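Local coordinates for sperm-specific class P protein 19 (Caenorhabditis elegans, PDB 1ROW), which is of uncertain function but carries the immunoglobulin-like fold of the major sperm protein domain and is probably a structural component of nematode sperm, at residues I35-S38 with E42-I45; I45-G50 with G56-V61. All blocks are in the same frame, centred on the assembly; numbering follows the deposited sequence.

Contact 1 of 2, residues I35-S38 with E42-I45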
ATOM      1  N   ILE A  35       2.888  -2.856  -3.480  1.00 23.72           N
ATOM      2  CA  ILE A  35       1.946  -1.814  -3.852  1.00 25.62           C
ATOM      3  C   ILE A  35       2.187  -1.184  -5.213  1.00 24.34           C
ATOM      4  O   ILE A  35       3.307  -0.833  -5.555  1.00 23.17           O
ATOM      5  CB  ILE A  35       1.937  -0.698  -2.790  1.00 23.80           C
ATOM      6  CG1 ILE A  35       1.708  -1.316  -1.410  1.00 23.97           C
ATOM      7  CG2 ILE A  35       0.859   0.320  -3.113  1.00 26.26           C
ATOM      8  CD1 ILE A  35       1.617  -0.316  -0.278  1.00 25.47           C
ATOM      9  N   LYS A  36       1.113  -1.050  -5.981  1.00 25.79           N
ATOM     10  CA  LYS A  36       1.177  -0.432  -7.297  1.00 27.59           C
ATOM     11  C   LYS A  36       0.156   0.703  -7.352  1.00 27.23           C
ATOM     12  O   LYS A  36      -0.981   0.546  -6.914  1.00 27.06           O
ATOM     13  CB  LYS A  36       0.882  -1.455  -8.395  1.00 29.54           C
ATOM     14  CG  LYS A  36       2.118  -2.176  -8.925  1.00 35.41           C
ATOM     15  CD  LYS A  36       1.863  -2.739 -10.324  1.00 39.40           C
ATOM     16  CE  LYS A  36       3.151  -3.241 -10.973  1.00 42.80           C
ATOM     17  NZ  LYS A  36       2.941  -3.663 -12.394  1.00 43.43           N
ATOM     18  N   SER A  37       0.582   1.846  -7.876  1.00 25.86           N
ATOM     19  CA  SER A  37      -0.270   3.023  -7.998  1.00 25.07           C
ATOM     20  C   SER A  37      -0.725   3.213  -9.441  1.00 26.38           C
ATOM     21  O   SER A  37       0.044   2.981 -10.372  1.00 24.69           O
ATOM     22  CB  SER A  37       0.497   4.273  -7.545  1.00 24.55           C
ATOM     23  OG  SER A  37      -0.194   5.462  -7.904  1.00 19.60           O
ATOM     24  N   SER A  38      -1.970   3.638  -9.625  1.00 23.61           N
ATOM     25  CA  SER A  38      -2.493   3.870 -10.966  1.00 24.05           C
ATOM     26  C   SER A  38      -1.907   5.165 -11.519  1.00 23.22           C
ATOM     27  O   SER A  38      -2.088   5.480 -12.685  1.00 24.03           O
ATOM     28  CB  SER A  38      -4.020   3.996 -10.935  1.00 24.44           C
ATOM     29  OG  SER A  38      -4.415   5.175 -10.242  1.00 25.43           O
ATOM     30  N   GLU A  42       2.114  11.924 -10.163  1.00 25.36           N
ATOM     31  CA  GLU A  42       1.942  12.808  -9.015  1.00 25.08           C
ATOM     32  C   GLU A  42       1.956  12.091  -7.663  1.00 25.35           C
ATOM     33  O   GLU A  42       1.614  12.690  -6.643  1.00 25.07           O
ATOM     34  CB  GLU A  42       0.629  13.593  -9.135  1.00 26.43           C
ATOM     35  CG  GLU A  42       0.561  14.606 -10.273  1.00 27.32           C
ATOM     36  CD  GLU A  42       0.078  14.005 -11.584  1.00 28.57           C
ATOM     37  OE1 GLU A  42      -0.895  13.219 -11.562  1.00 24.79           O
ATOM     38  OE2 GLU A  42       0.664  14.332 -12.638  1.00 32.18           O
ATOM     39  N   TYR A  43       2.342  10.820  -7.649  1.00 23.96           N
ATOM     40  CA  TYR A  43       2.380  10.054  -6.405  1.00 22.85           C
ATOM     41  C   TYR A  43       3.667   9.262  -6.182  1.00 25.01           C
ATOM     42  O   TYR A  43       4.255   8.697  -7.117  1.00 22.15           O
ATOM     43  CB  TYR A  43       1.218   9.060  -6.348  1.00 21.51           C
ATOM     44  CG  TYR A  43      -0.144   9.668  -6.136  1.00 19.16           C
ATOM     45  CD1 TYR A  43      -0.572  10.052  -4.864  1.00 18.29           C
ATOM     46  CD2 TYR A  43      -1.026   9.827  -7.205  1.00 17.41           C
ATOM     47  CE1 TYR A  43      -1.855  10.573  -4.663  1.00 16.68           C
ATOM     48  CE2 TYR A  43      -2.302  10.348  -7.013  1.00 17.55           C
ATOM     49  CZ  TYR A  43      -2.709  10.715  -5.740  1.00 17.10           C
ATOM     50  OH  TYR A  43      -3.978  11.208  -5.560  1.00 19.87           O
ATOM     51  N   ARG A  44       4.078   9.214  -4.921  1.00 24.04           N
ATOM     52  CA  ARG A  44       5.246   8.461  -4.494  1.00 25.41           C
ATOM     53  C   ARG A  44       4.768   7.660  -3.286  1.00 25.17           C
ATOM     54  O   ARG A  44       4.168   8.218  -2.357  1.00 24.45           O
ATOM     55  CB  ARG A  44       6.387   9.404  -4.106  1.00 27.59           C
ATOM     56  CG  ARG A  44       7.021  10.121  -5.298  1.00 30.80           C
ATOM     57  CD  ARG A  44       7.729   9.137  -6.222  1.00 34.62           C
ATOM     58  NE  ARG A  44       8.383   9.806  -7.348  1.00 38.35           N
ATOM     59  CZ  ARG A  44       7.746  10.290  -8.411  1.00 39.45           C
ATOM     60  NH1 ARG A  44       8.428  10.889  -9.381  1.00 39.57           N
ATOM     61  NH2 ARG A  44       6.429  10.163  -8.516  1.00 39.45           N
ATOM     62  N   ILE A  45       5.019   6.356  -3.302  1.00 23.25           N
ATOM     63  CA  ILE A  45       4.583   5.497  -2.212  1.00 25.03           C
ATOM     64  C   ILE A  45       5.758   4.907  -1.442  1.00 25.55           C
ATOM     65  O   ILE A  45       6.724   4.409  -2.031  1.00 24.43           O
ATOM     66  CB  ILE A  45       3.682   4.351  -2.740  1.00 28.02           C
ATOM     67  CG1 ILE A  45       3.139   3.539  -1.569  1.00 27.97           C
ATOM     68  CG2 ILE A  45       4.458   3.461  -3.693  1.00 31.29           C
ATOM     69  CD1 ILE A  45       2.187   4.325  -0.700  1.00 35.02           C
TER
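Ile35 and Ile45 face each other where two strands of the immunoglobulin-like beta sandwich of the MSP domain have parted. Each strand bonds to a different neighbour here, Lys36 to Val75 on strand 70-80 and Arg44 to Thr63 on strand 56-64. The CA atoms of the two isoleucines lie 7.9 Å apart, and no hydrogen bond joins the segments. Both side chains start toward the other segment, and the two strands are linked here by carbon alone: the CG2 methyl of Ile35 meets the CG1 methylene of Ile45 at 4.2 Å. Around this pair, Val60, Leu74 and Val76 continue the apolar interior.

Nearer the turn, Ser37 and Tyr43 repeat the pattern with a lighter touch. With chi1 at 168°, Ser37 OG swings opposite the main-chain nitrogen and comes within 4.2 Å of Tyr43 CB. It approaches the ring obliquely, and its polar partner is Asn39 O in the turn. The ring itself runs on into the interior, against Ile62, Met105 and Ala107. On the outer side of its strand Arg44 folds back along the chain, its NH2 donating to Tyr43 O at 3.0 Å; the oxygen lies in the guanidinium plane, whereas the nitrogen stands 61° above the carbonyl plane.

Contact 2 of 2, residues I45-G50 with G56-V61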
ATOM      1  N   ILE A  45       5.019   6.356  -3.302  1.00 23.25           N
ATOM      2  CA  ILE A  45       4.583   5.497  -2.212  1.00 25.03           C
ATOM      3  C   ILE A  45       5.758   4.907  -1.442  1.00 25.55           C
ATOM      4  O   ILE A  45       6.724   4.409  -2.031  1.00 24.43           O
ATOM      5  CB  ILE A  45       3.682   4.351  -2.740  1.00 28.02           C
ATOM      6  CG1 ILE A  45       3.139   3.539  -1.569  1.00 27.97           C
ATOM      7  CG2 ILE A  45       4.458   3.461  -3.693  1.00 31.29           C
ATOM      8  CD1 ILE A  45       2.187   4.325  -0.700  1.00 35.02           C
ATOM      9  N   ALA A  46       5.668   4.970  -0.117  1.00 21.82           N
ATOM     10  CA  ALA A  46       6.715   4.452   0.750  1.00 21.77           C
ATOM     11  C   ALA A  46       6.130   3.670   1.921  1.00 21.96           C
ATOM     12  O   ALA A  46       5.441   4.234   2.770  1.00 24.12           O
ATOM     13  CB  ALA A  46       7.564   5.606   1.272  1.00 20.47           C
ATOM     14  N   PRO A  47       6.404   2.358   1.987  1.00 23.78           N
ATOM     15  CA  PRO A  47       7.215   1.573   1.043  1.00 22.93           C
ATOM     16  C   PRO A  47       6.365   0.878  -0.027  1.00 24.48           C
ATOM     17  O   PRO A  47       5.139   0.833   0.071  1.00 24.72           O
ATOM     18  CB  PRO A  47       7.896   0.567   1.954  1.00 24.05           C
ATOM     19  CG  PRO A  47       6.775   0.233   2.915  1.00 23.35           C
ATOM     20  CD  PRO A  47       6.191   1.605   3.239  1.00 20.78           C
ATOM     21  N   VAL A  48       7.020   0.335  -1.047  1.00 24.58           N
ATOM     22  CA  VAL A  48       6.313  -0.364  -2.114  1.00 26.37           C
ATOM     23  C   VAL A  48       6.228  -1.852  -1.770  1.00 26.24           C
ATOM     24  O   VAL A  48       5.287  -2.538  -2.171  1.00 26.76           O
ATOM     25  CB  VAL A  48       7.028  -0.176  -3.483  1.00 25.34           C
ATOM     26  CG1 VAL A  48       8.475  -0.583  -3.374  1.00 29.16           C
ATOM     27  CG2 VAL A  48       6.334  -1.001  -4.557  1.00 29.36           C
ATOM     28  N   PHE A  49       7.218  -2.344  -1.030  1.00 25.94           N
ATOM     29  CA  PHE A  49       7.247  -3.745  -0.599  1.00 26.58           C
ATOM     30  C   PHE A  49       7.348  -3.794   0.917  1.00 25.42           C
ATOM     31  O   PHE A  49       7.896  -2.883   1.538  1.00 24.90           O
ATOM     32  CB  PHE A  49       8.459  -4.491  -1.160  1.00 27.55           C
ATOM     33  CG  PHE A  49       8.397  -4.756  -2.633  1.00 27.42           C
ATOM     34  CD1 PHE A  49       8.884  -3.826  -3.544  1.00 28.55           C
ATOM     35  CD2 PHE A  49       7.873  -5.952  -3.110  1.00 28.15           C
ATOM     36  CE1 PHE A  49       8.855  -4.087  -4.916  1.00 27.31           C
ATOM     37  CE2 PHE A  49       7.836  -6.225  -4.480  1.00 27.23           C
ATOM     38  CZ  PHE A  49       8.330  -5.289  -5.383  1.00 27.01           C
ATOM     39  N   GLY A  50       6.838  -4.865   1.515  1.00 24.34           N
ATOM     40  CA  GLY A  50       6.927  -4.982   2.958  1.00 25.65           C
ATOM     41  C   GLY A  50       6.217  -6.180   3.548  1.00 25.38           C
ATOM     42  O   GLY A  50       5.635  -6.991   2.833  1.00 23.83           O
ATOM     43  N   GLY A  56      -0.231  -7.401  13.618  1.00 23.75           N
ATOM     44  CA  GLY A  56       0.691  -6.288  13.558  1.00 22.95           C
ATOM     45  C   GLY A  56       0.259  -5.290  12.504  1.00 21.04           C
ATOM     46  O   GLY A  56      -0.739  -5.501  11.813  1.00 21.97           O
ATOM     47  N   SER A  57       1.016  -4.210  12.364  1.00 21.33           N
ATOM     48  CA  SER A  57       0.678  -3.185  11.386  1.00 22.88           C
ATOM     49  C   SER A  57       1.895  -2.616  10.674  1.00 23.06           C
ATOM     50  O   SER A  57       3.019  -2.697  11.167  1.00 24.76           O
ATOM     51  CB  SER A  57      -0.091  -2.050  12.074  1.00 23.02           C
ATOM     52  OG  SER A  57       0.643  -1.555  13.179  1.00 22.46           O
ATOM     53  N   LYS A  58       1.654  -2.033   9.507  1.00 23.45           N
ATOM     54  CA  LYS A  58       2.718  -1.429   8.718  1.00 24.65           C
ATOM     55  C   LYS A  58       2.216  -0.123   8.129  1.00 24.08           C
ATOM     56  O   LYS A  58       1.183  -0.093   7.464  1.00 22.51           O
ATOM     57  CB  LYS A  58       3.136  -2.364   7.583  1.00 26.64           C
ATOM     58  CG  LYS A  58       4.179  -1.786   6.636  1.00 30.40           C
ATOM     59  CD  LYS A  58       5.548  -1.667   7.288  1.00 32.60           C
ATOM     60  CE  LYS A  58       6.605  -1.281   6.260  1.00 34.91           C
ATOM     61  NZ  LYS A  58       7.982  -1.215   6.839  1.00 36.09           N
ATOM     62  N   ASP A  59       2.944   0.957   8.382  1.00 24.28           N
ATOM     63  CA  ASP A  59       2.566   2.258   7.854  1.00 25.56           C
ATOM     64  C   ASP A  59       3.013   2.423   6.419  1.00 24.99           C
ATOM     65  O   ASP A  59       4.139   2.085   6.071  1.00 25.98           O
ATOM     66  CB  ASP A  59       3.177   3.383   8.689  1.00 26.29           C
ATOM     67  CG  ASP A  59       2.346   3.715   9.904  1.00 28.07           C
ATOM     68  OD1 ASP A  59       1.284   3.082  10.082  1.00 28.24           O
ATOM     69  OD2 ASP A  59       2.752   4.607  10.673  1.00 27.58           O
ATOM     70  N   VAL A  60       2.114   2.944   5.593  1.00 24.51           N
ATOM     71  CA  VAL A  60       2.395   3.191   4.192  1.00 26.79           C
ATOM     72  C   VAL A  60       2.093   4.668   3.939  1.00 25.73           C
ATOM     73  O   VAL A  60       0.960   5.123   4.109  1.00 27.02           O
ATOM     74  CB  VAL A  60       1.519   2.289   3.284  1.00 28.54           C
ATOM     75  CG1 VAL A  60       0.047   2.498   3.602  1.00 31.66           C
ATOM     76  CG2 VAL A  60       1.788   2.595   1.832  1.00 26.98           C
ATOM     77  N   VAL A  61       3.117   5.423   3.564  1.00 23.48           N
ATOM     78  CA  VAL A  61       2.950   6.845   3.315  1.00 20.64           C
ATOM     79  C   VAL A  61       2.779   7.159   1.840  1.00 21.87           C
ATOM     80  O   VAL A  61       3.587   6.737   0.999  1.00 19.54           O
ATOM     81  CB  VAL A  61       4.155   7.659   3.840  1.00 20.07           C
ATOM     82  CG1 VAL A  61       3.963   9.140   3.534  1.00 20.45           C
ATOM     83  CG2 VAL A  61       4.311   7.449   5.336  1.00 21.44           C
TER
HETATM   84  O   HOH W   1       9.043  -2.330   3.933  1.00 28.34           O
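Ala46 and Val61 form an antiparallel hydrogen-bonded pair, with both of its bonds made. Ala46 N donates to Val61 O at 2.9 Å, the donor in the carbonyl plane, while the return bond from Val61 N to Ala46 O is shorter at 2.7 Å, its donor tilted 27° from the plane of the Ala46 carbonyl. The two side chains of the pair project to the same face of the sheet.

Apolar contacts occupy the other face. Ile45 holds CG1 anti to its backbone N (chi1 -175°), which brings that branch alongside Val60, where CG1 lies 3.8 Å from Val60 CG2; His21 and Ile35 also touch this valine. An alanine in place of Ile45 would probably open a gap beside Val60 and cost Ile35 CG2 the methylene it meets across the parted strands.

The pairing between these segments stops at Pro47, whose preceding peptide bond is cis. Past this kink Val48 and Gly50 bond instead to Ile35 and Phe33, consistent with the strand switching between sheets known in the MSP domain. The proline ring still borders the strand it has left: CD sits 3.5 Å from Asp59 O, and CG lies 3.7 Å from Lys58 CE, the lysine chain, bent at chi2 (71°), crossing the ring obliquely.

Solvent supplies the last link. A water donates to Phe49 O at 2.7 Å and accepts a weak, long bond of 3.3 Å from Lys58 NZ.

How the contacts relate
From the N terminus, strand 31-37 comes first; the chain turns through three residues, and contact 1 closes that short loop against the start of strand 43-52. Contact 2 then closes the next hairpin, five residues intervening between 45-50 and 56-61. The loops follow one another without nesting or crossing, and Ile45 belongs to both. Yet the contacts also meet directly: Ile35 N lies 2.8 Å from Val48 O, a probable hydrogen bond, and Ile35 CD1 packs 3.6 Å from Val60 CG2. Strand 43-52 is thereby tied first to strand 56-64 and then, beyond its kink, to strand 31-37, joining three successive strands.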